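Local structure of adhesion and penetration protein autotransporter (Haemophilus influenzae, 3SYJ) at residues S655-A660 / T710-A715; N659-V664 / N716-A721; T730-F735 / S750-A755. The protein promotes bacterial adherence to and invasion of host cells and is probably a serine protease, its passenger domain also driving aggregation of the bacteria. One frame throughout, in Å; residues are numbered along the deposited sequence.

Interaction 1. Residues S655-A660 / T710-A715; sequences SNNANA and TDNATA
Asp-711 reaches from its turn to the turn beside it, where its carboxylate OD2 takes the backbone N-H of Asn-656 at 2.7 Å. The bond is fairly straight, 160° at the hydrogen, and arrives on the anti side of OD2, slightly out of the carboxylate plane. With CG turned beside the backbone N, the Asp-711 side chain runs alongside that of Asn-656, amide and carboxylate planes only 8° apart. The same OD2 lies 3.4 Å from Ser-655 CB, and Thr-710 OG1 lies 3.2 Å from that same methylene carbon, Ser-655 CB. One residue on, Asn-657 and Asn-712 also lie side by side and point the same way, but their amides are twisted 46° apart, and the bond from Asn-712 ND2 to Asn-657 OD1, 3.1 Å, is weak. Asn-712 N adds a weak bond to Asn-656 O.

Both segments open with a type II' turn, Ser-655 to Ala-658 and Thr-710 to Ala-713, and then enter parallel strands. Thr-714 N bonds to Ala-658 O (3.2 Å) and Ala-660 N to Thr-714 O (3.1 Å), pairing Asn-659 with Thr-714 and Ala-660 with Ala-715. Ala-660 and Ala-715 point to the other face; Ala-660, and Ala-713 at the end of its turn, touch Val-654. Further out, Asn-656 ND2 bonds to Lys-635 O in the preceding coil, while Asp-711 and Asn-712 touch Asn-731 and His-732 in the next.

Parallel strands stacked coil on coil, here each entered through the same turn, mark the beta-solenoid of the passenger domain. A carboxylate receiving a backbone N-H ties coil to coil at the corner, and the bond would be expected to gain strength from the negative charge on Asp-711.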
# COMPACT_ATOMS: atom_id res chain seq x y z
N SER A 655 -16.14 -14.96 -15.64
CA SER A 655 -17.23 -14.06 -15.97
C SER A 655 -18.50 -14.82 -16.34
O SER A 655 -18.54 -16.04 -16.29
CB SER A 655 -16.82 -13.11 -17.10
OG SER A 655 -16.46 -13.84 -18.26
N ASN A 656 -19.55 -14.07 -16.71
CA ASN A 656 -20.86 -14.65 -16.97
C ASN A 656 -21.28 -15.59 -15.85
O ASN A 656 -21.21 -15.23 -14.68
CB ASN A 656 -20.87 -15.36 -18.32
CG ASN A 656 -20.45 -14.44 -19.45
OD1 ASN A 656 -20.99 -13.35 -19.60
ND2 ASN A 656 -19.48 -14.88 -20.24
N ASN A 657 -21.70 -16.80 -16.20
CA ASN A 657 -22.06 -17.82 -15.22
C ASN A 657 -20.98 -18.87 -15.07
O ASN A 657 -21.26 -20.01 -14.72
CB ASN A 657 -23.38 -18.49 -15.60
CG ASN A 657 -24.53 -17.52 -15.69
OD1 ASN A 657 -24.80 -16.77 -14.76
ND2 ASN A 657 -25.22 -17.53 -16.83
N ALA A 658 -19.74 -18.49 -15.35
CA ALA A 658 -18.62 -19.43 -15.31
C ALA A 658 -18.25 -19.79 -13.87
O ALA A 658 -18.73 -19.17 -12.92
CB ALA A 658 -17.43 -18.85 -16.04
N ASN A 659 -17.38 -20.78 -13.72
CA ASN A 659 -16.91 -21.16 -12.40
C ASN A 659 -15.46 -21.62 -12.42
O ASN A 659 -14.99 -22.19 -13.41
CB ASN A 659 -17.81 -22.24 -11.81
CG ASN A 659 -17.52 -22.48 -10.34
OD1 ASN A 659 -16.42 -22.90 -9.96
ND2 ASN A 659 -18.52 -22.21 -9.49
N ALA A 660 -14.74 -21.37 -11.33
CA ALA A 660 -13.36 -21.85 -11.17
C ALA A 660 -13.16 -22.40 -9.77
O ALA A 660 -13.48 -21.73 -8.79
CB ALA A 660 -12.37 -20.74 -11.45
N THR A 710 -16.71 -11.50 -12.24
CA THR A 710 -17.70 -10.53 -12.69
C THR A 710 -19.03 -11.25 -12.95
O THR A 710 -19.11 -12.47 -12.83
CB THR A 710 -17.24 -9.78 -13.96
OG1 THR A 710 -17.11 -10.69 -15.06
CG2 THR A 710 -15.90 -9.09 -13.71
N ASP A 711 -20.06 -10.48 -13.28
CA ASP A 711 -21.37 -11.03 -13.59
C ASP A 711 -21.83 -11.99 -12.50
O ASP A 711 -21.91 -11.62 -11.34
CB ASP A 711 -21.34 -11.70 -14.95
CG ASP A 711 -20.65 -10.86 -16.00
OD1 ASP A 711 -21.03 -9.68 -16.15
OD2 ASP A 711 -19.71 -11.36 -16.65
N ASN A 712 -22.15 -13.23 -12.89
CA ASN A 712 -22.59 -14.23 -11.93
C ASN A 712 -21.52 -15.26 -11.60
O ASN A 712 -21.82 -16.32 -11.07
CB ASN A 712 -23.83 -14.97 -12.45
CG ASN A 712 -25.07 -14.11 -12.44
OD1 ASN A 712 -25.03 -12.94 -12.05
ND2 ASN A 712 -26.18 -14.68 -12.88
N ALA A 713 -20.28 -14.93 -11.92
CA ALA A 713 -19.19 -15.89 -11.75
C ALA A 713 -18.98 -16.34 -10.31
O ALA A 713 -19.23 -15.59 -9.36
CB ALA A 713 -17.90 -15.32 -12.33
N THR A 714 -18.52 -17.57 -10.15
CA THR A 714 -18.23 -18.13 -8.84
C THR A 714 -16.82 -18.68 -8.81
O THR A 714 -16.35 -19.24 -9.80
CB THR A 714 -19.21 -19.26 -8.50
OG1 THR A 714 -20.53 -18.72 -8.38
CG2 THR A 714 -18.83 -19.92 -7.19
N ALA A 715 -16.13 -18.51 -7.69
CA ALA A 715 -14.83 -19.14 -7.50
C ALA A 715 -14.71 -19.76 -6.11
O ALA A 715 -15.24 -19.23 -5.13
CB ALA A 715 -13.71 -18.15 -7.74

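Interaction 2. Residues N659-V664 / N716-A721; sequences NATFGV and NVKGLA
The ring of Phe-662 leans across toward Val-717, its CD2 meeting the CG2 branch at 3.8 Å, while Asn-716 O sits at the ring edge, in its plane. The ring also packs against Trp-652 edge-to-face and against Ile-703. On the other face of the strands, Thr-661 and Asn-716 stand side by side. The Lys-718 chain, extended beyond CG, reaches across to strand 659-662: its CE comes within 3.4 Å of Gly-663 O, and NZ ends beside the Thr-661 CG2 methyl at 3.7 Å.

The axes of the paired strand segments approach to 4.7 Å, 9° from parallel, as successive coils of the beta-solenoid; Phe-662 N to Asn-716 O (2.8 Å) and Lys-718 N to Phe-662 O (2.9 Å) are among the rungs.

Beyond them the chain bends, and glycine makes the hollow. Gly-663 has no side chain, and the Ala-721 methyl fits against its CA at 3.9 Å; the same CA makes a CA-H...O contact with Lys-718 O. Leu-720, centre of an inverse gamma turn, gives its N-H to Val-664 O at 3.0 Å, and its CB and CG lie close to that oxygen.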
# COMPACT_ATOMS: atom_id res chain seq x y z
N ASN A 659 -17.38 -20.78 -13.72
CA ASN A 659 -16.91 -21.16 -12.40
C ASN A 659 -15.46 -21.62 -12.42
O ASN A 659 -14.99 -22.19 -13.41
CB ASN A 659 -17.81 -22.24 -11.81
CG ASN A 659 -17.52 -22.48 -10.34
OD1 ASN A 659 -16.42 -22.90 -9.96
ND2 ASN A 659 -18.52 -22.21 -9.49
N ALA A 660 -14.74 -21.37 -11.33
CA ALA A 660 -13.36 -21.85 -11.17
C ALA A 660 -13.16 -22.40 -9.77
O ALA A 660 -13.48 -21.73 -8.79
CB ALA A 660 -12.37 -20.74 -11.45
N THR A 661 -12.62 -23.61 -9.67
CA THR A 661 -12.44 -24.27 -8.38
C THR A 661 -11.00 -24.75 -8.21
O THR A 661 -10.42 -25.34 -9.13
CB THR A 661 -13.38 -25.48 -8.26
OG1 THR A 661 -14.73 -25.04 -8.45
CG2 THR A 661 -13.24 -26.14 -6.89
N PHE A 662 -10.43 -24.51 -7.03
CA PHE A 662 -9.04 -24.86 -6.75
C PHE A 662 -8.89 -25.75 -5.51
O PHE A 662 -9.44 -25.45 -4.45
CB PHE A 662 -8.19 -23.61 -6.51
CG PHE A 662 -8.27 -22.58 -7.61
CD1 PHE A 662 -7.24 -22.44 -8.52
CD2 PHE A 662 -9.36 -21.73 -7.70
CE1 PHE A 662 -7.30 -21.48 -9.52
CE2 PHE A 662 -9.43 -20.77 -8.69
CZ PHE A 662 -8.39 -20.64 -9.60
N GLY A 663 -8.13 -26.83 -5.66
CA GLY A 663 -7.78 -27.69 -4.53
C GLY A 663 -8.71 -28.87 -4.34
O GLY A 663 -9.90 -28.79 -4.66
N VAL A 664 -8.17 -29.97 -3.84
CA VAL A 664 -9.00 -31.10 -3.41
C VAL A 664 -9.08 -31.10 -1.90
O VAL A 664 -8.14 -30.67 -1.22
CB VAL A 664 -8.44 -32.44 -3.89
CG1 VAL A 664 -8.52 -32.54 -5.40
CG2 VAL A 664 -7.00 -32.62 -3.41
N ASN A 716 -14.00 -20.88 -6.04
CA ASN A 716 -13.92 -21.65 -4.81
C ASN A 716 -12.49 -22.13 -4.57
O ASN A 716 -11.98 -22.97 -5.32
CB ASN A 716 -14.85 -22.85 -4.93
CG ASN A 716 -15.59 -23.14 -3.64
OD1 ASN A 716 -15.00 -23.58 -2.64
ND2 ASN A 716 -16.90 -22.91 -3.67
N VAL A 717 -11.83 -21.59 -3.56
CA VAL A 717 -10.52 -22.10 -3.17
C VAL A 717 -10.67 -22.90 -1.90
O VAL A 717 -11.08 -22.37 -0.87
CB VAL A 717 -9.49 -20.97 -2.95
CG1 VAL A 717 -8.19 -21.55 -2.43
CG2 VAL A 717 -9.25 -20.21 -4.24
N LYS A 718 -10.35 -24.19 -1.97
CA LYS A 718 -10.63 -25.08 -0.85
C LYS A 718 -9.55 -26.13 -0.65
O LYS A 718 -8.80 -26.45 -1.58
CB LYS A 718 -11.96 -25.79 -1.09
CG LYS A 718 -11.90 -26.79 -2.24
CD LYS A 718 -13.26 -27.16 -2.76
CE LYS A 718 -13.15 -28.33 -3.73
NZ LYS A 718 -14.44 -28.61 -4.41
N GLY A 719 -9.48 -26.67 0.56
CA GLY A 719 -8.60 -27.79 0.86
C GLY A 719 -7.13 -27.51 0.63
O GLY A 719 -6.60 -26.50 1.09
N LEU A 720 -6.47 -28.41 -0.09
CA LEU A 720 -5.03 -28.35 -0.31
C LEU A 720 -4.68 -27.31 -1.37
O LEU A 720 -4.26 -27.64 -2.49
CB LEU A 720 -4.51 -29.73 -0.71
CG LEU A 720 -4.76 -30.80 0.35
CD1 LEU A 720 -4.21 -32.14 -0.09
CD2 LEU A 720 -4.15 -30.37 1.67
N ALA A 721 -4.88 -26.05 -1.01
CA ALA A 721 -4.67 -24.96 -1.94
C ALA A 721 -4.39 -23.68 -1.17
O ALA A 721 -4.90 -23.48 -0.07
CB ALA A 721 -5.89 -24.78 -2.83
O HOH W 1 -4.85 -29.52 -4.43

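Interaction 3. Residues T730-F735 / S750-A755; sequences TNHSQF and SDNSTA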
# COMPACT_ATOMS: atom_id res chain seq x y z
N THR A 730 -17.42 -8.24 -8.55
CA THR A 730 -18.37 -7.22 -8.98
C THR A 730 -19.68 -7.91 -9.33
O THR A 730 -19.77 -9.14 -9.32
CB THR A 730 -17.86 -6.46 -10.21
OG1 THR A 730 -17.62 -7.39 -11.27
CG2 THR A 730 -16.57 -5.73 -9.89
N ASN A 731 -20.70 -7.11 -9.64
CA ASN A 731 -21.98 -7.66 -10.07
C ASN A 731 -22.55 -8.59 -9.01
O ASN A 731 -22.69 -8.20 -7.86
CB ASN A 731 -21.82 -8.37 -11.41
CG ASN A 731 -21.35 -7.44 -12.51
OD1 ASN A 731 -21.96 -6.40 -12.74
ND2 ASN A 731 -20.26 -7.79 -13.18
N HIS A 732 -22.88 -9.82 -9.39
CA HIS A 732 -23.43 -10.79 -8.43
C HIS A 732 -22.51 -11.99 -8.25
O HIS A 732 -22.97 -13.09 -7.96
CB HIS A 732 -24.81 -11.27 -8.87
CG HIS A 732 -25.84 -10.19 -8.93
ND1 HIS A 732 -25.87 -9.25 -9.94
CD2 HIS A 732 -26.89 -9.90 -8.12
CE1 HIS A 732 -26.89 -8.42 -9.75
NE2 HIS A 732 -27.52 -8.80 -8.65
N SER A 733 -21.20 -11.77 -8.41
CA SER A 733 -20.22 -12.84 -8.28
C SER A 733 -20.07 -13.34 -6.83
O SER A 733 -20.37 -12.60 -5.89
CB SER A 733 -18.87 -12.36 -8.79
OG SER A 733 -18.45 -11.21 -8.08
N GLN A 734 -19.62 -14.58 -6.67
CA GLN A 734 -19.45 -15.17 -5.34
C GLN A 734 -18.10 -15.86 -5.18
O GLN A 734 -17.68 -16.62 -6.05
CB GLN A 734 -20.56 -16.18 -5.06
CG GLN A 734 -21.96 -15.64 -5.21
CD GLN A 734 -23.00 -16.53 -4.54
OE1 GLN A 734 -22.67 -17.33 -3.66
NE2 GLN A 734 -24.25 -16.38 -4.95
N PHE A 735 -17.43 -15.61 -4.07
CA PHE A 735 -16.15 -16.25 -3.79
C PHE A 735 -16.15 -16.94 -2.44
O PHE A 735 -16.56 -16.35 -1.44
CB PHE A 735 -15.01 -15.24 -3.84
CG PHE A 735 -13.68 -15.80 -3.40
CD1 PHE A 735 -12.99 -16.69 -4.21
CD2 PHE A 735 -13.13 -15.43 -2.18
CE1 PHE A 735 -11.76 -17.20 -3.81
CE2 PHE A 735 -11.91 -15.95 -1.78
CZ PHE A 735 -11.22 -16.83 -2.59
N SER A 750 -17.61 -5.35 -4.58
CA SER A 750 -18.45 -4.24 -5.01
C SER A 750 -19.82 -4.74 -5.44
O SER A 750 -20.07 -5.95 -5.49
CB SER A 750 -17.80 -3.51 -6.19
OG SER A 750 -16.52 -3.03 -5.82
N ASP A 751 -20.72 -3.81 -5.75
CA ASP A 751 -22.04 -4.15 -6.28
C ASP A 751 -22.82 -5.11 -5.37
O ASP A 751 -23.09 -4.81 -4.21
CB ASP A 751 -21.93 -4.73 -7.69
CG ASP A 751 -21.23 -3.78 -8.66
OD1 ASP A 751 -21.48 -2.56 -8.60
OD2 ASP A 751 -20.43 -4.27 -9.49
N ASN A 752 -23.19 -6.26 -5.92
CA ASN A 752 -23.96 -7.26 -5.19
C ASN A 752 -23.18 -8.54 -4.97
O ASN A 752 -23.76 -9.60 -4.77
CB ASN A 752 -25.25 -7.58 -5.93
CG ASN A 752 -26.05 -6.34 -6.24
OD1 ASN A 752 -26.66 -5.74 -5.36
ND2 ASN A 752 -26.06 -5.94 -7.52
N SER A 753 -21.86 -8.45 -5.03
CA SER A 753 -21.03 -9.64 -4.87
C SER A 753 -21.05 -10.15 -3.43
O SER A 753 -21.50 -9.46 -2.52
CB SER A 753 -19.59 -9.35 -5.31
OG SER A 753 -19.02 -8.32 -4.53
N THR A 754 -20.56 -11.38 -3.25
CA THR A 754 -20.53 -12.02 -1.94
C THR A 754 -19.22 -12.76 -1.74
O THR A 754 -18.69 -13.36 -2.67
CB THR A 754 -21.66 -13.04 -1.82
OG1 THR A 754 -22.93 -12.38 -1.94
CG2 THR A 754 -21.59 -13.75 -0.47
N ALA A 755 -18.71 -12.73 -0.51
CA ALA A 755 -17.52 -13.51 -0.17
C ALA A 755 -17.74 -14.24 1.14
O ALA A 755 -18.43 -13.75 2.02
CB ALA A 755 -16.29 -12.62 -0.10
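Two type II' turns, Thr-730 to Ser-733 and Ser-750 to Ser-753, lie one upon the other and lead into parallel strands, where Thr-754 N bonds to Ser-733 O and Phe-735 N to Thr-754 O, both at 2.9 Å. At the corner, Asp-751 OD2 accepts the Asn-731 N-H at 2.9 Å through its anti lone pair, in an almost perfectly straight bond (178° at the hydrogen). The carboxylate also runs along the flank of Thr-730, OD2 lying 3.5 Å from CB. Asn-752 N adds a bond to Asn-731 O at 2.8 Å, in the carbonyl plane.

Asn-752 lies against one face of the His-732 imidazole. Its CB, offset toward the rim, is 3.8 Å from the centroid in a CH-pi contact, and its amide lies 25° from parallel with the ring. ND2 is close to NE2, but the angle is too poor for a hydrogen bond, so the contact between the two groups is CH-pi and van der Waals. Both side chains take the same first rotamer, each CG opposite its own carbonyl carbon (chi1 -62° for His-732), and so run in the same direction.

Inside the turns, each serine hydroxyl closes its own loop. Ser-733 OG gives its proton to Thr-730 O and Ser-753 OG to Ser-750 O, each oxygen also taking the backbone N-H of the same serine, so both buried hydroxyls are satisfied. Ser-753 CB nestles against Ser-733 OG at 3.5 Å.

This stack of turns belongs to the beta-solenoid. Phe-735 reaches into the core onto Leu-709, Val-727, Leu-729 and Ile-747, and Ala-755 meets Ile-747 and Leu-749. The row of turns runs on: Asp-751 N bonds to Asp-770 OD2 in the following coil, and strand 714-718 lies beside strand 734-738 in the preceding one.

In the fold
Interactions 1 and 2 are the two ends of one strand pair, 659-662 with 714-718: their centres lie 14 Å apart, and they share Asn-659 and Ala-660. Interaction 3 comes later in the chain, on strands 734-738 and 754-758, its centre 10 Å from that of interaction 1 and 18 Å from that of interaction 2. Strand 714-718 neighbours 734-738, so the four strands follow one another in chain order along one face of the solenoid. Asp-711 O and Ala-713 O probably accept hydrogen bonds from His-732 N and Gln-734 N, and Val-717 meets Phe-735. The turns of interactions 1 and 3 thereby form a continuous row along the elongated adhesin passenger.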